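Local structure of ethyl acetate hydrolase (Pseudomonas veronii, 5EFZ) at residues A130-L135 against V162-F167; L241-E244 against M248-D251; G83-P88 against A350-L355. The protein hydrolyses ethyl acetate to ethanol and acetate, a step in the bacterial breakdown of short-chain methyl ketones such as 2-butanone. One frame throughout, in Å; residues are numbered along the deposited sequence.

Interaction 1. Residues A130-L135 against V162-F167; sequences AQHTLL and VRYPDF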
# COMPACT_ATOMS: atom_id res chain seq x y z
N ALA A 130 9.16 8.35 30.40
CA ALA A 130 10.37 9.18 30.38
C ALA A 130 10.04 10.66 30.21
O ALA A 130 10.61 11.52 30.90
CB ALA A 130 11.33 8.71 29.27
N GLN A 131 9.15 10.97 29.28
CA GLN A 131 8.71 12.37 29.07
C GLN A 131 8.05 12.96 30.31
O GLN A 131 8.24 14.14 30.66
CB GLN A 131 7.74 12.44 27.89
CG GLN A 131 8.45 12.22 26.52
CD GLN A 131 7.50 11.78 25.43
OE1 GLN A 131 6.29 11.88 25.58
NE2 GLN A 131 8.05 11.24 24.33
N HIS A 132 7.22 12.16 30.96
CA HIS A 132 6.57 12.63 32.18
C HIS A 132 7.61 12.95 33.26
O HIS A 132 7.48 13.94 34.00
CB HIS A 132 5.57 11.59 32.66
CG HIS A 132 4.88 11.98 33.94
ND1 HIS A 132 5.29 11.53 35.17
CD2 HIS A 132 3.79 12.76 34.17
CE1 HIS A 132 4.51 12.03 36.11
NE2 HIS A 132 3.59 12.78 35.53
N THR A 133 8.65 12.12 33.36
CA THR A 133 9.70 12.37 34.36
C THR A 133 10.45 13.64 34.01
O THR A 133 10.77 14.46 34.87
CB THR A 133 10.69 11.18 34.46
OG1 THR A 133 10.00 10.07 35.03
CG2 THR A 133 11.90 11.55 35.35
N LEU A 134 10.72 13.81 32.71
CA LEU A 134 11.38 15.00 32.22
C LEU A 134 10.60 16.26 32.60
O LEU A 134 11.14 17.22 33.14
CB LEU A 134 11.52 14.92 30.69
CG LEU A 134 12.05 16.20 30.02
CD1 LEU A 134 13.53 16.39 30.29
CD2 LEU A 134 11.74 16.14 28.52
N LEU A 135 9.30 16.24 32.31
CA LEU A 135 8.49 17.45 32.53
C LEU A 135 8.37 17.79 34.00
O LEU A 135 8.55 18.94 34.39
CB LEU A 135 7.10 17.26 31.90
CG LEU A 135 7.11 17.21 30.36
CD1 LEU A 135 5.76 16.72 29.86
CD2 LEU A 135 7.42 18.59 29.75
N VAL A 162 -4.17 8.76 28.04
CA VAL A 162 -4.74 7.62 28.78
C VAL A 162 -3.97 7.40 30.10
O VAL A 162 -4.57 7.13 31.14
CB VAL A 162 -4.72 6.30 27.94
CG1 VAL A 162 -5.05 5.07 28.81
CG2 VAL A 162 -5.70 6.40 26.78
N ARG A 163 -2.65 7.53 30.05
CA ARG A 163 -1.80 7.18 31.19
C ARG A 163 -1.82 8.25 32.28
O ARG A 163 -1.79 7.93 33.49
CB ARG A 163 -0.35 6.95 30.71
CG ARG A 163 0.61 6.49 31.79
CD ARG A 163 2.05 6.40 31.30
NE ARG A 163 2.26 5.23 30.47
CZ ARG A 163 3.11 4.25 30.76
NH1 ARG A 163 3.85 4.30 31.87
NH2 ARG A 163 3.20 3.23 29.94
N TYR A 164 -1.90 9.51 31.87
CA TYR A 164 -1.97 10.63 32.79
C TYR A 164 -3.15 11.56 32.48
O TYR A 164 -2.95 12.70 32.02
CB TYR A 164 -0.66 11.41 32.77
CG TYR A 164 0.58 10.61 33.04
CD1 TYR A 164 1.48 10.32 32.02
CD2 TYR A 164 0.88 10.17 34.32
CE1 TYR A 164 2.61 9.62 32.25
CE2 TYR A 164 2.04 9.44 34.57
CZ TYR A 164 2.89 9.17 33.53
OH TYR A 164 4.04 8.47 33.74
N PRO A 165 -4.37 11.10 32.72
CA PRO A 165 -5.49 11.83 32.10
C PRO A 165 -5.70 13.26 32.60
O PRO A 165 -6.07 14.11 31.80
CB PRO A 165 -6.71 10.96 32.43
CG PRO A 165 -6.26 9.97 33.43
CD PRO A 165 -4.79 9.83 33.35
N ASP A 166 -5.44 13.54 33.87
CA ASP A 166 -5.53 14.92 34.35
C ASP A 166 -4.39 15.84 33.86
O ASP A 166 -4.54 17.07 33.77
CB ASP A 166 -5.54 14.92 35.88
CG ASP A 166 -6.88 14.48 36.45
OD1 ASP A 166 -7.94 14.99 35.99
OD2 ASP A 166 -6.89 13.62 37.34
N PHE A 167 -3.25 15.25 33.56
CA PHE A 167 -2.07 16.00 33.17
C PHE A 167 -2.27 16.65 31.79
O PHE A 167 -1.74 17.73 31.52
CB PHE A 167 -0.87 15.04 33.16
CG PHE A 167 0.48 15.71 33.34
CD1 PHE A 167 1.16 16.26 32.26
CD2 PHE A 167 1.09 15.72 34.59
CE1 PHE A 167 2.46 16.83 32.43
CE2 PHE A 167 2.36 16.29 34.78
CZ PHE A 167 3.04 16.84 33.69
O HOH W 1 7.16 9.22 35.01
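The imidazole of His132 lies over one face of the Tyr164 ring in an offset stack, the planes only 9° apart and the centroids 3.9 Å from each other. With CG anti to the backbone N (chi1 179°), the histidine ring reaches out from helix 124-139 toward the chain leaving helix 152-163. His132 CG comes 3.5 Å from Tyr164 CZ, and the opposite face of the tyrosine is covered near its rim by the aliphatic CG of Arg163. Phe167 takes the imidazole differently: the edge of His132 is turned to the phenylalanine face, the planes at 62°, and NE2 of His132 sits 3.8 Å from CE2 of Phe167. Farther along the helix, CD1 of Leu135 touches the same phenyl ring at CE1, 4.2 Å away. A water lies 3.0 Å from ND1 of His132; it also bonds Thr133 OG1 and, weakly, Tyr164 OH, so it links the histidine to Thr133 firmly and to the phenol only loosely. Trp160 meets the rings of both Tyr164 and Phe167. The result is an aromatic cluster joining two helices of the alpha/beta-hydrolase fold, helix 124-139 and the end of helix 152-163, which follows Ser151, the probable nucleophile.

Interaction 2. Residues L241-E244 against M248-D251; sequences LGFE and MFVD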
# COMPACT_ATOMS: atom_id res chain seq x y z
N LEU A 241 6.33 19.39 -6.57
CA LEU A 241 7.37 19.46 -5.54
C LEU A 241 8.78 19.55 -6.17
O LEU A 241 9.78 19.63 -5.45
CB LEU A 241 7.27 18.25 -4.60
CG LEU A 241 5.99 18.23 -3.75
CD1 LEU A 241 5.85 16.94 -2.99
CD2 LEU A 241 6.00 19.44 -2.75
N GLY A 242 8.84 19.54 -7.50
CA GLY A 242 10.09 19.73 -8.22
C GLY A 242 10.81 18.48 -8.72
O GLY A 242 12.00 18.55 -9.06
N PHE A 243 10.11 17.36 -8.78
CA PHE A 243 10.69 16.11 -9.29
C PHE A 243 10.00 15.68 -10.60
O PHE A 243 8.79 15.40 -10.62
CB PHE A 243 10.58 15.02 -8.22
CG PHE A 243 11.27 15.38 -6.93
CD1 PHE A 243 12.61 15.04 -6.72
CD2 PHE A 243 10.61 16.12 -5.95
CE1 PHE A 243 13.26 15.39 -5.53
CE2 PHE A 243 11.26 16.49 -4.76
CZ PHE A 243 12.58 16.12 -4.56
N GLU A 244 10.78 15.61 -11.68
CA GLU A 244 10.27 15.40 -13.04
C GLU A 244 9.49 14.11 -13.25
O GLU A 244 8.63 14.04 -14.13
CB GLU A 244 11.43 15.41 -14.03
CG GLU A 244 12.14 16.73 -14.15
CD GLU A 244 13.32 16.67 -15.10
OE1 GLU A 244 13.71 15.54 -15.48
OE2 GLU A 244 13.82 17.74 -15.50
N MET A 248 12.74 10.18 -10.40
CA MET A 248 13.48 11.29 -9.77
C MET A 248 13.00 11.53 -8.33
O MET A 248 13.79 11.88 -7.45
CB MET A 248 13.34 12.58 -10.58
CG MET A 248 14.21 12.63 -11.83
SD MET A 248 15.89 12.07 -11.45
CE MET A 248 15.99 10.56 -12.43
N PHE A 249 11.70 11.34 -8.10
CA PHE A 249 11.13 11.48 -6.76
C PHE A 249 11.61 10.38 -5.81
O PHE A 249 12.00 10.64 -4.65
CB PHE A 249 9.61 11.48 -6.85
CG PHE A 249 8.93 11.71 -5.53
CD1 PHE A 249 8.94 12.97 -4.94
CD2 PHE A 249 8.29 10.67 -4.88
CE1 PHE A 249 8.31 13.19 -3.70
CE2 PHE A 249 7.65 10.89 -3.67
CZ PHE A 249 7.67 12.13 -3.07
N VAL A 250 11.57 9.14 -6.27
CA VAL A 250 12.05 8.03 -5.46
C VAL A 250 13.54 8.22 -5.13
O VAL A 250 13.94 8.10 -3.97
CB VAL A 250 11.83 6.68 -6.19
CG1 VAL A 250 12.53 5.57 -5.47
CG2 VAL A 250 10.33 6.40 -6.28
N ASP A 251 14.35 8.55 -6.14
CA ASP A 251 15.78 8.70 -5.91
C ASP A 251 16.15 9.97 -5.14
O ASP A 251 16.95 9.93 -4.21
CB ASP A 251 16.56 8.68 -7.23
CG ASP A 251 16.49 7.34 -7.93
OD1 ASP A 251 15.99 6.36 -7.33
OD2 ASP A 251 16.93 7.28 -9.10
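Phe243 and Phe249 make the aromatic part of this contact, an edge-to-face pair with planes at 81° and centroids 5.5 Å apart. The edge of Phe249 is turned to the face of Phe243, and the two rings come nearest at Phe249 CD1 and Phe243 CD2, 3.7 Å apart. Phe249 has CG anti to its backbone N (chi1 -176°), which sets the ring so that its CD1 edge lies beside Phe243.

The remaining contacts are van der Waals. CB of Phe243 lies 3.8 Å from the backbone N of Phe249, and Phe243 CD1 comes 3.5 Å from the carbonyl O of Met248, so the ring rests against helix backbone as well as against another ring. CB of Met248 meets CB of Phe243 at 4.4 Å and the backbone N of Glu244 at 4.1 Å, while the thioether end bends away from the loop. Were Phe243 replaced by an alanine, the Phe249 edge would probably lose its aromatic face and a gap would be likely to open beside the helix.

Phe249 also meets Phe253 and, edge-to-face, Trp228. Gly242, with positive phi, closes helix 237-240 in a Schellman motif, and the phenylalanine pair then packs the short helix-to-helix connection onto the first turn of helix 246-258.

Interaction 3. Residues G83-P88 against A350-L355; sequences GRALDP and AHLAEL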
# COMPACT_ATOMS: atom_id res chain seq x y z
N GLY A 83 3.79 32.77 13.13
CA GLY A 83 2.47 32.88 12.51
C GLY A 83 1.55 31.67 12.74
O GLY A 83 0.45 31.61 12.22
N ARG A 84 2.00 30.71 13.52
CA ARG A 84 1.38 29.38 13.50
C ARG A 84 0.56 29.11 14.77
O ARG A 84 0.60 29.89 15.71
CB ARG A 84 2.46 28.31 13.32
CG ARG A 84 3.48 28.60 12.22
CD ARG A 84 2.90 28.38 10.83
NE ARG A 84 2.47 27.00 10.61
CZ ARG A 84 3.27 26.00 10.23
NH1 ARG A 84 4.57 26.21 10.03
NH2 ARG A 84 2.77 24.78 10.04
N ALA A 85 -0.17 27.99 14.81
CA ALA A 85 -0.85 27.60 16.05
C ALA A 85 0.18 27.32 17.16
O ALA A 85 0.02 27.79 18.31
CB ALA A 85 -1.74 26.36 15.81
N LEU A 86 1.22 26.54 16.84
CA LEU A 86 2.31 26.30 17.79
C LEU A 86 3.25 27.50 17.75
O LEU A 86 4.31 27.47 17.12
CB LEU A 86 3.06 25.02 17.46
CG LEU A 86 2.16 23.77 17.36
CD1 LEU A 86 3.00 22.53 17.18
CD2 LEU A 86 1.26 23.67 18.58
N ASP A 87 2.85 28.55 18.44
CA ASP A 87 3.50 29.84 18.40
C ASP A 87 4.37 30.01 19.65
O ASP A 87 3.85 30.11 20.75
CB ASP A 87 2.42 30.93 18.33
CG ASP A 87 2.97 32.33 18.17
OD1 ASP A 87 4.14 32.60 18.50
OD2 ASP A 87 2.19 33.19 17.70
N PRO A 88 5.70 30.08 19.48
CA PRO A 88 6.58 30.17 20.65
C PRO A 88 6.57 31.55 21.34
O PRO A 88 7.18 31.72 22.42
CB PRO A 88 7.96 29.84 20.07
CG PRO A 88 7.87 30.27 18.65
CD PRO A 88 6.45 30.06 18.21
N ALA A 350 -5.59 25.97 11.80
CA ALA A 350 -6.93 26.46 12.14
C ALA A 350 -7.57 25.55 13.21
O ALA A 350 -8.13 26.05 14.20
CB ALA A 350 -7.82 26.55 10.89
N HIS A 351 -7.46 24.23 13.03
CA HIS A 351 -8.00 23.30 14.02
C HIS A 351 -7.25 23.44 15.36
O HIS A 351 -7.86 23.49 16.43
CB HIS A 351 -7.91 21.84 13.55
CG HIS A 351 -8.81 21.50 12.40
ND1 HIS A 351 -10.17 21.76 12.41
CD2 HIS A 351 -8.56 20.92 11.21
CE1 HIS A 351 -10.70 21.35 11.28
NE2 HIS A 351 -9.74 20.83 10.53
N LEU A 352 -5.93 23.48 15.30
CA LEU A 352 -5.15 23.59 16.53
C LEU A 352 -5.42 24.90 17.29
O LEU A 352 -5.43 24.91 18.52
CB LEU A 352 -3.66 23.48 16.25
CG LEU A 352 -3.13 22.09 15.85
CD1 LEU A 352 -1.61 22.19 15.65
CD2 LEU A 352 -3.49 21.00 16.87
N ALA A 353 -5.60 25.99 16.56
CA ALA A 353 -5.88 27.26 17.21
C ALA A 353 -7.25 27.18 17.91
O ALA A 353 -7.44 27.71 19.01
CB ALA A 353 -5.84 28.43 16.20
N GLU A 354 -8.18 26.48 17.29
CA GLU A 354 -9.52 26.34 17.86
C GLU A 354 -9.43 25.48 19.11
O GLU A 354 -10.04 25.79 20.13
CB GLU A 354 -10.49 25.74 16.85
CG GLU A 354 -11.88 25.54 17.41
CD GLU A 354 -12.89 25.12 16.36
OE1 GLU A 354 -12.58 25.18 15.15
OE2 GLU A 354 -14.01 24.74 16.76
N LEU A 355 -8.64 24.42 19.04
CA LEU A 355 -8.44 23.53 20.19
C LEU A 355 -7.84 24.28 21.36
O LEU A 355 -8.28 24.13 22.51
CB LEU A 355 -7.53 22.35 19.80
CG LEU A 355 -7.24 21.32 20.89
CD1 LEU A 355 -8.55 20.82 21.50
CD2 LEU A 355 -6.48 20.14 20.24
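Ala85 and Leu352 meet methyl to methylene, CB of Ala85 standing 3.5 Å from CB of Leu352, closer than carbons usually pack. Both CB atoms point into the contact, and the small alanine lets the loop backbone come close to the helix: the CA atoms of Ala85 and Ala353 are 5.2 Å apart. Ala85 CB also lies 3.9 Å from the backbone N of Ala353.

Leu352 has CG anti to its carbonyl carbon (chi1 -72°) and an extended second torsion (chi2 -178°), a conformation that brings CD1 within 4.2 Å of the Ala85 CB. The leucine therefore touches the alanine twice, at the root of its side chain and at one branch of its end. Leu352 CD1 also lies 4.4 Å from Leu86 CD2, a looser apolar contact. Leu86 does not direct its CB at the helix; it is the far end of its side chain that comes nearer. Its backbone is the centre of an inverse gamma turn, closed by a weak bond from Asp87 N to Ala85 O. Across this bend the Ala85 CB points at the helix while the Leu86 CB does not, so the two neighbours meet Leu352 in different ways, one by its first carbon and the other by a terminal methyl.

Polar ties lie just beyond the apolar core: Arg84 NE forms a salt bridge with Asp349, which also accepts a weak hydrogen bond from Ala85 N. Helix 342-356 is thus held against the loop that connects helix 72-79 to strand 92-96. Beneath it the central sheet supplies the floor, with Leu352 packing on Ala172 of strand 170-174 and Leu86 on Ile93 of strand 92-96.

Overall arrangement
The three contacts are separate, with no touching atoms between any two. Interactions 1 and 3 are the closer pair, centres 22 Å apart and nearest atoms about 12 Å apart; both fasten helices of the alpha/beta core. Interaction 2 lies farther out, its centre 41 Å from that of interaction 1 on the opposite side of the chain's centre and 31 Å from that of interaction 3. In sequence, interaction 3 joins distant parts of the chain, and the other two fall in series between its segments. Interactions 1 and 3 lie away from the probable catalytic residues Ser151, Asp305 and His334, whereas the Phe249 side chain of interaction 2 is about 11 Å from that of His334.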